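Local coordinates for protein glutathione S-transferase 5 (Caenorhabditis elegans, PDB 1ZL9) that conjugates reduced glutathione to a wide range of hydrophobic electrophiles and may help to detoxify reactive oxygen species during bacterial infection, at residues L155-A167 / L182-I195. Numbering follows the deposited sequence.
Sequences LTWIDLAIAQHSA and LKAHAEKIQAIPQI
A163 and A186 mark the crossing of helices 157-167 and 182-191, whose axes approach to 8.4 Å at -115°, within the all-helical C-terminal domain of this sigma-class glutathione transferase. The packing is knobs-into-holes: the methyl of A163 sits among H185, A186, I189 and Q190, with its CB 3.6 Å from I189 CB. Small residues continue the close approach toward the C-terminal end of 157-167, where S166 CB lies against the A186 methyl; the S166 hydroxyl itself is hydrogen-bonded to Y135 on helix 119-145.

I189 serves several neighbours at once. With CG1 anti to its carbonyl carbon (chi1 -63°), it rests CD1 against both L155 CD1, at 3.9 Å, and D159 CB, while CG2 stays beside A163 and reaches L160 CD2. L155 and I192 meet tip to tip, CD1 to CD1 at 4.0 Å, and L160 CD2 packs on I195 CD1 at 3.6 Å, extending the apolar contact onto helix 193-201.

D159 belongs to the turn that starts helix 157-167. Its OD2 accepts the backbone N-H of N-cap residue T156 at 2.9 Å in a nearly straight bond, on the anti side of the carboxylate. This is one half of the Ser/Thr-X-X-Asp capping box known at this helix in glutathione transferases; the reciprocal bond, from D159 N to T156 OG1, is not made. OD1 accepts L150 N, so both oxygens are engaged and the carboxylate is tied to the preceding loop as well as to the helix start.

The H185 ring has I189 CG1 over one face, offset toward the rim, and A163 N at its edge. Its ND1 makes a weak bond to G148 O, whereas across the helix pair its NE2 gives a weak hydrogen bond to the D159 carbonyl O, 3.4 Å long and bent to 149°.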
ATOM      1  N   LEU A 155      15.447 -13.147   6.436  1.00 16.32           N
ATOM      2  CA  LEU A 155      15.099 -12.401   5.240  1.00 15.22           C
ATOM      3  C   LEU A 155      13.615 -12.280   5.087  1.00 14.69           C
ATOM      4  O   LEU A 155      12.874 -13.257   5.229  1.00 13.12           O
ATOM      5  CB  LEU A 155      15.681 -13.141   4.031  1.00 16.84           C
ATOM      6  CG  LEU A 155      15.424 -12.479   2.687  1.00 17.16           C
ATOM      7  CD1 LEU A 155      16.300 -11.274   2.598  1.00 17.34           C
ATOM      8  CD2 LEU A 155      15.754 -13.455   1.581  1.00 19.56           C
ATOM      9  N   THR A 156      13.158 -11.065   4.766  1.00 15.38           N
ATOM     10  CA  THR A 156      11.816 -10.864   4.242  1.00 14.13           C
ATOM     11  C   THR A 156      11.921 -10.072   2.934  1.00 14.86           C
ATOM     12  O   THR A 156      12.975  -9.512   2.594  1.00 12.38           O
ATOM     13  CB  THR A 156      10.902 -10.126   5.200  1.00 14.66           C
ATOM     14  OG1 THR A 156      11.422  -8.836   5.516  1.00 14.62           O
ATOM     15  CG2 THR A 156      10.748 -10.852   6.490  1.00 16.06           C
ATOM     16  N   TRP A 157      10.819 -10.011   2.200  1.00 13.49           N
ATOM     17  CA  TRP A 157      10.833  -9.312   0.896  1.00 12.87           C
ATOM     18  C   TRP A 157      11.137  -7.814   1.006  1.00 13.38           C
ATOM     19  O   TRP A 157      11.642  -7.214   0.055  1.00 13.73           O
ATOM     20  CB  TRP A 157       9.536  -9.586   0.146  1.00 13.14           C
ATOM     21  CG  TRP A 157       8.290  -8.953   0.633  1.00 11.73           C
ATOM     22  CD1 TRP A 157       7.373  -9.477   1.444  1.00 13.76           C
ATOM     23  CD2 TRP A 157       7.774  -7.664   0.225  1.00 14.74           C
ATOM     24  NE1 TRP A 157       6.331  -8.588   1.636  1.00 14.59           N
ATOM     25  CE2 TRP A 157       6.554  -7.466   0.888  1.00 14.10           C
ATOM     26  CE3 TRP A 157       8.241  -6.664  -0.623  1.00 15.65           C
ATOM     27  CZ2 TRP A 157       5.732  -6.354   0.654  1.00 15.73           C
ATOM     28  CZ3 TRP A 157       7.483  -5.551  -0.801  1.00 14.77           C
ATOM     29  CH2 TRP A 157       6.210  -5.406  -0.191  1.00 16.68           C
ATOM     30  N   ILE A 158      10.869  -7.195   2.156  1.00 12.81           N
ATOM     31  CA  ILE A 158      11.175  -5.781   2.277  1.00 14.18           C
ATOM     32  C   ILE A 158      12.684  -5.602   2.333  1.00 13.21           C
ATOM     33  O   ILE A 158      13.174  -4.593   1.859  1.00 12.86           O
ATOM     34  CB  ILE A 158      10.376  -5.090   3.440  1.00 14.51           C
ATOM     35  CG1 ILE A 158      10.480  -3.550   3.336  1.00 16.98           C
ATOM     36  CG2 ILE A 158      10.852  -5.561   4.846  1.00 16.67           C
ATOM     37  CD1 ILE A 158       9.879  -2.911   2.106  1.00 17.97           C
ATOM     38  N   ASP A 159      13.427  -6.590   2.856  1.00 13.66           N
ATOM     39  CA  ASP A 159      14.898  -6.570   2.749  1.00 13.84           C
ATOM     40  C   ASP A 159      15.335  -6.519   1.267  1.00 13.55           C
ATOM     41  O   ASP A 159      16.252  -5.805   0.899  1.00 12.43           O
ATOM     42  CB  ASP A 159      15.500  -7.795   3.353  1.00 14.52           C
ATOM     43  CG  ASP A 159      15.401  -7.838   4.859  1.00 16.73           C
ATOM     44  OD1 ASP A 159      15.827  -6.867   5.571  1.00 13.45           O
ATOM     45  OD2 ASP A 159      14.983  -8.884   5.390  1.00 16.84           O
ATOM     46  N   LEU A 160      14.700  -7.354   0.442  1.00 12.68           N
ATOM     47  CA  LEU A 160      15.044  -7.403  -0.969  1.00 13.79           C
ATOM     48  C   LEU A 160      14.788  -6.061  -1.629  1.00 13.31           C
ATOM     49  O   LEU A 160      15.637  -5.589  -2.409  1.00 14.38           O
ATOM     50  CB  LEU A 160      14.255  -8.510  -1.727  1.00 12.73           C
ATOM     51  CG  LEU A 160      14.616  -9.919  -1.264  1.00 12.71           C
ATOM     52  CD1 LEU A 160      13.647 -10.945  -1.799  1.00 14.96           C
ATOM     53  CD2 LEU A 160      15.968 -10.409  -1.648  1.00 12.54           C
ATOM     54  N   ALA A 161      13.625  -5.493  -1.366  1.00 12.68           N
ATOM     55  CA  ALA A 161      13.240  -4.224  -1.995  1.00 13.46           C
ATOM     56  C   ALA A 161      14.156  -3.082  -1.530  1.00 12.60           C
ATOM     57  O   ALA A 161      14.668  -2.291  -2.360  1.00 11.48           O
ATOM     58  CB  ALA A 161      11.737  -3.874  -1.787  1.00 12.70           C
ATOM     59  N   ILE A 162      14.421  -3.021  -0.237  1.00 11.92           N
ATOM     60  CA  ILE A 162      15.203  -1.911   0.268  1.00 11.50           C
ATOM     61  C   ILE A 162      16.668  -2.055  -0.158  1.00 11.50           C
ATOM     62  O   ILE A 162      17.314  -1.097  -0.528  1.00 12.06           O
ATOM     63  CB  ILE A 162      15.063  -1.834   1.826  1.00 11.22           C
ATOM     64  CG1 ILE A 162      13.616  -1.418   2.252  1.00 10.17           C
ATOM     65  CG2 ILE A 162      16.071  -0.931   2.411  1.00 12.14           C
ATOM     66  CD1 ILE A 162      13.116  -0.118   1.659  1.00 15.15           C
ATOM     67  N   ALA A 163      17.228  -3.255  -0.054  1.00 11.44           N
ATOM     68  CA  ALA A 163      18.583  -3.474  -0.541  1.00 12.44           C
ATOM     69  C   ALA A 163      18.765  -3.133  -1.993  1.00 13.16           C
ATOM     70  O   ALA A 163      19.767  -2.544  -2.368  1.00 12.57           O
ATOM     71  CB  ALA A 163      19.059  -4.908  -0.320  1.00 12.18           C
ATOM     72  N   GLN A 164      17.772  -3.416  -2.814  1.00 13.38           N
ATOM     73  CA  GLN A 164      17.899  -3.115  -4.242  1.00 14.26           C
ATOM     74  C   GLN A 164      17.832  -1.574  -4.491  1.00 15.38           C
ATOM     75  O   GLN A 164      18.569  -1.020  -5.306  1.00 13.70           O
ATOM     76  CB  GLN A 164      16.773  -3.809  -5.011  1.00 13.76           C
ATOM     77  CG  GLN A 164      16.915  -3.620  -6.543  1.00 14.48           C
ATOM     78  CD  GLN A 164      18.274  -4.011  -7.103  1.00 17.61           C
ATOM     79  OE1 GLN A 164      19.067  -3.153  -7.580  1.00 21.87           O
ATOM     80  NE2 GLN A 164      18.577  -5.278  -7.024  1.00 11.65           N
ATOM     81  N   HIS A 165      16.996  -0.901  -3.735  1.00 14.96           N
ATOM     82  CA  HIS A 165      16.906   0.596  -3.810  1.00 16.52           C
ATOM     83  C   HIS A 165      18.241   1.233  -3.365  1.00 15.53           C
ATOM     84  O   HIS A 165      18.834   2.042  -4.063  1.00 14.03           O
ATOM     85  CB  HIS A 165      15.721   1.124  -2.977  1.00 16.89           C
ATOM     86  CG  HIS A 165      15.529   2.618  -3.084  1.00 24.08           C
ATOM     87  ND1 HIS A 165      16.569   3.496  -3.018  1.00 40.13           N
ATOM     88  CD2 HIS A 165      14.445   3.382  -3.307  1.00 37.03           C
ATOM     89  CE1 HIS A 165      16.128   4.738  -3.130  1.00 36.13           C
ATOM     90  NE2 HIS A 165      14.854   4.699  -3.312  1.00 27.07           N
ATOM     91  N   SER A 166      18.761   0.777  -2.220  1.00 16.41           N
ATOM     92  CA  SER A 166      20.031   1.226  -1.727  1.00 14.68           C
ATOM     93  C   SER A 166      21.188   0.972  -2.707  1.00 15.38           C
ATOM     94  O   SER A 166      21.998   1.839  -2.869  1.00 14.47           O
ATOM     95  CB  SER A 166      20.365   0.621  -0.377  1.00 14.61           C
ATOM     96  OG  SER A 166      19.433   0.981   0.618  1.00 14.28           O
ATOM     97  N   ALA A 167      21.277  -0.234  -3.270  1.00 15.52           N
ATOM     98  CA  ALA A 167      22.319  -0.621  -4.205  1.00 16.33           C
ATOM     99  C   ALA A 167      22.243   0.279  -5.447  1.00 16.64           C
ATOM    100  O   ALA A 167      23.281   0.819  -5.892  1.00 15.53           O
ATOM    101  CB  ALA A 167      22.220  -2.112  -4.573  1.00 16.17           C
ATOM    102  N   LEU A 182      22.676   1.072   6.181  1.00 15.57           N
ATOM    103  CA  LEU A 182      21.879   0.642   5.013  1.00 14.77           C
ATOM    104  C   LEU A 182      22.761   0.245   3.854  1.00 15.50           C
ATOM    105  O   LEU A 182      22.371  -0.599   3.035  1.00 14.31           O
ATOM    106  CB  LEU A 182      20.857   1.705   4.588  1.00 14.49           C
ATOM    107  CG  LEU A 182      19.539   1.658   5.303  1.00 14.52           C
ATOM    108  CD1 LEU A 182      18.878   0.271   5.092  1.00 16.28           C
ATOM    109  CD2 LEU A 182      19.654   2.011   6.810  1.00 16.86           C
ATOM    110  N   LYS A 183      23.992   0.774   3.814  1.00 15.08           N
ATOM    111  CA  LYS A 183      24.978   0.260   2.898  1.00 16.22           C
ATOM    112  C   LYS A 183      25.414  -1.124   3.313  1.00 16.61           C
ATOM    113  O   LYS A 183      25.559  -1.951   2.445  1.00 17.42           O
ATOM    114  CB  LYS A 183      26.180   1.205   2.771  1.00 17.66           C
ATOM    115  CG  LYS A 183      27.350   0.615   2.013  1.00 20.02           C
ATOM    116  CD  LYS A 183      28.504   1.587   1.948  1.00 29.02           C
ATOM    117  CE  LYS A 183      29.793   0.937   1.312  1.00 33.06           C
ATOM    118  NZ  LYS A 183      29.773   1.275  -0.147  1.00 37.99           N
ATOM    119  N   ALA A 184      25.632  -1.378   4.623  1.00 14.86           N
ATOM    120  CA  ALA A 184      25.916  -2.721   5.085  1.00 15.61           C
ATOM    121  C   ALA A 184      24.733  -3.665   4.787  1.00 14.95           C
ATOM    122  O   ALA A 184      24.938  -4.820   4.344  1.00 14.64           O
ATOM    123  CB  ALA A 184      26.267  -2.765   6.562  1.00 16.42           C
ATOM    124  N   HIS A 185      23.513  -3.201   5.032  1.00 13.87           N
ATOM    125  CA  HIS A 185      22.323  -4.043   4.743  1.00 13.85           C
ATOM    126  C   HIS A 185      22.253  -4.430   3.294  1.00 13.21           C
ATOM    127  O   HIS A 185      22.060  -5.631   2.994  1.00 14.90           O
ATOM    128  CB  HIS A 185      21.066  -3.360   5.208  1.00 13.26           C
ATOM    129  CG  HIS A 185      19.793  -3.944   4.683  1.00 13.85           C
ATOM    130  ND1 HIS A 185      19.015  -4.822   5.405  1.00 17.41           N
ATOM    131  CD2 HIS A 185      19.123  -3.698   3.535  1.00  7.76           C
ATOM    132  CE1 HIS A 185      17.943  -5.142   4.687  1.00 13.41           C
ATOM    133  NE2 HIS A 185      17.987  -4.467   3.550  1.00 17.49           N
ATOM    134  N   ALA A 186      22.505  -3.475   2.394  1.00 14.90           N
ATOM    135  CA  ALA A 186      22.473  -3.749   0.956  1.00 15.59           C
ATOM    136  C   ALA A 186      23.521  -4.795   0.575  1.00 16.87           C
ATOM    137  O   ALA A 186      23.244  -5.705  -0.179  1.00 14.39           O
ATOM    138  CB  ALA A 186      22.714  -2.506   0.141  1.00 14.94           C
ATOM    139  N   GLU A 187      24.726  -4.620   1.084  1.00 16.95           N
ATOM    140  CA  GLU A 187      25.800  -5.572   0.811  1.00 17.87           C
ATOM    141  C   GLU A 187      25.470  -6.955   1.307  1.00 17.49           C
ATOM    142  O   GLU A 187      25.771  -7.940   0.600  1.00 17.79           O
ATOM    143  CB  GLU A 187      27.137  -5.087   1.406  1.00 18.08           C
ATOM    144  CG  GLU A 187      27.553  -3.802   0.702  1.00 22.05           C
ATOM    145  CD  GLU A 187      28.675  -3.039   1.443  1.00 29.15           C
ATOM    146  OE1 GLU A 187      29.287  -2.149   0.811  1.00 33.09           O
ATOM    147  OE2 GLU A 187      28.927  -3.314   2.638  1.00 27.25           O
ATOM    148  N   LYS A 188      24.915  -7.070   2.533  1.00 16.42           N
ATOM    149  CA  LYS A 188      24.513  -8.363   3.090  1.00 16.84           C
ATOM    150  C   LYS A 188      23.402  -9.086   2.234  1.00 16.27           C
ATOM    151  O   LYS A 188      23.470 -10.294   1.938  1.00 15.69           O
ATOM    152  CB  LYS A 188      23.953  -8.141   4.522  1.00 17.98           C
ATOM    153  CG  LYS A 188      23.361  -9.374   5.233  1.00 19.01           C
ATOM    154  CD  LYS A 188      22.733  -8.990   6.595  1.00 20.95           C
ATOM    155  CE  LYS A 188      22.137 -10.156   7.302  1.00 20.02           C
ATOM    156  NZ  LYS A 188      23.074 -11.329   7.396  1.00 21.05           N
ATOM    157  N   ILE A 189      22.338  -8.362   1.904  1.00 14.35           N
ATOM    158  CA  ILE A 189      21.203  -8.979   1.228  1.00 13.35           C
ATOM    159  C   ILE A 189      21.630  -9.345  -0.224  1.00 13.84           C
ATOM    160  O   ILE A 189      21.313 -10.413  -0.735  1.00 14.07           O
ATOM    161  CB  ILE A 189      20.005  -8.004   1.212  1.00 12.80           C
ATOM    162  CG1 ILE A 189      19.506  -7.668   2.603  1.00 15.45           C
ATOM    163  CG2 ILE A 189      18.855  -8.608   0.365  1.00 12.69           C
ATOM    164  CD1 ILE A 189      19.163  -8.826   3.496  1.00 16.17           C
ATOM    165  N   GLN A 190      22.399  -8.462  -0.862  1.00 13.24           N
ATOM    166  CA  GLN A 190      22.849  -8.681  -2.243  1.00 15.08           C
ATOM    167  C   GLN A 190      23.945  -9.748  -2.456  1.00 15.50           C
ATOM    168  O   GLN A 190      24.166 -10.209  -3.587  1.00 14.93           O
ATOM    169  CB  GLN A 190      23.175  -7.358  -2.925  1.00 14.12           C
ATOM    170  CG  GLN A 190      21.955  -6.391  -2.914  1.00 17.07           C
ATOM    171  CD  GLN A 190      21.478  -5.898  -4.257  1.00 15.70           C
ATOM    172  OE1 GLN A 190      20.250  -5.874  -4.546  1.00 20.79           O
ATOM    173  NE2 GLN A 190      22.399  -5.405  -5.045  1.00 10.87           N
ATOM    174  N   ALA A 191      24.592 -10.128  -1.354  1.00 15.28           N
ATOM    175  CA  ALA A 191      25.503 -11.284  -1.305  1.00 15.62           C
ATOM    176  C   ALA A 191      24.789 -12.642  -1.093  1.00 15.75           C
ATOM    177  O   ALA A 191      25.388 -13.663  -1.303  1.00 15.69           O
ATOM    178  CB  ALA A 191      26.596 -11.091  -0.175  1.00 16.32           C
ATOM    179  N   ILE A 192      23.510 -12.677  -0.712  1.00 14.12           N
ATOM    180  CA  ILE A 192      22.818 -13.957  -0.634  1.00 13.78           C
ATOM    181  C   ILE A 192      22.987 -14.663  -1.971  1.00 13.78           C
ATOM    182  O   ILE A 192      22.746 -14.043  -3.002  1.00 14.94           O
ATOM    183  CB  ILE A 192      21.310 -13.762  -0.237  1.00 13.28           C
ATOM    184  CG1 ILE A 192      21.242 -13.188   1.165  1.00 15.07           C
ATOM    185  CG2 ILE A 192      20.552 -15.092  -0.402  1.00 14.72           C
ATOM    186  CD1 ILE A 192      19.869 -12.704   1.596  1.00 18.50           C
ATOM    187  N   PRO A 193      23.400 -15.934  -2.014  1.00 14.15           N
ATOM    188  CA  PRO A 193      23.759 -16.534  -3.313  1.00 14.79           C
ATOM    189  C   PRO A 193      22.745 -16.429  -4.431  1.00 14.15           C
ATOM    190  O   PRO A 193      23.142 -16.041  -5.544  1.00 14.82           O
ATOM    191  CB  PRO A 193      24.106 -17.976  -2.911  1.00 16.42           C
ATOM    192  CG  PRO A 193      24.642 -17.801  -1.503  1.00 17.90           C
ATOM    193  CD  PRO A 193      23.615 -16.892  -0.901  1.00 14.70           C
ATOM    194  N   GLN A 194      21.469 -16.723  -4.173  1.00 12.68           N
ATOM    195  CA  GLN A 194      20.438 -16.669  -5.210  1.00 14.58           C
ATOM    196  C   GLN A 194      20.303 -15.246  -5.768  1.00 13.86           C
ATOM    197  O   GLN A 194      20.095 -15.038  -6.965  1.00 13.89           O
ATOM    198  CB  GLN A 194      19.037 -17.073  -4.662  1.00 15.10           C
ATOM    199  CG  GLN A 194      18.969 -18.417  -4.097  1.00 15.83           C
ATOM    200  CD  GLN A 194      19.148 -18.434  -2.613  1.00 19.98           C
ATOM    201  OE1 GLN A 194      20.236 -18.088  -2.111  1.00 16.43           O
ATOM    202  NE2 GLN A 194      18.089 -18.809  -1.899  1.00 15.88           N
ATOM    203  N   ILE A 195      20.424 -14.287  -4.869  1.00 13.03           N
ATOM    204  CA  ILE A 195      20.317 -12.889  -5.193  1.00 13.45           C
ATOM    205  C   ILE A 195      21.532 -12.399  -5.977  1.00 13.01           C
ATOM    206  O   ILE A 195      21.345 -11.720  -6.984  1.00 13.38           O
ATOM    207  CB  ILE A 195      20.059 -12.027  -3.928  1.00 13.34           C
ATOM    208  CG1 ILE A 195      18.808 -12.520  -3.143  1.00 15.87           C
ATOM    209  CG2 ILE A 195      19.877 -10.568  -4.228  1.00 13.78           C
ATOM    210  CD1 ILE A 195      17.508 -12.652  -4.010  1.00 19.05           C
TER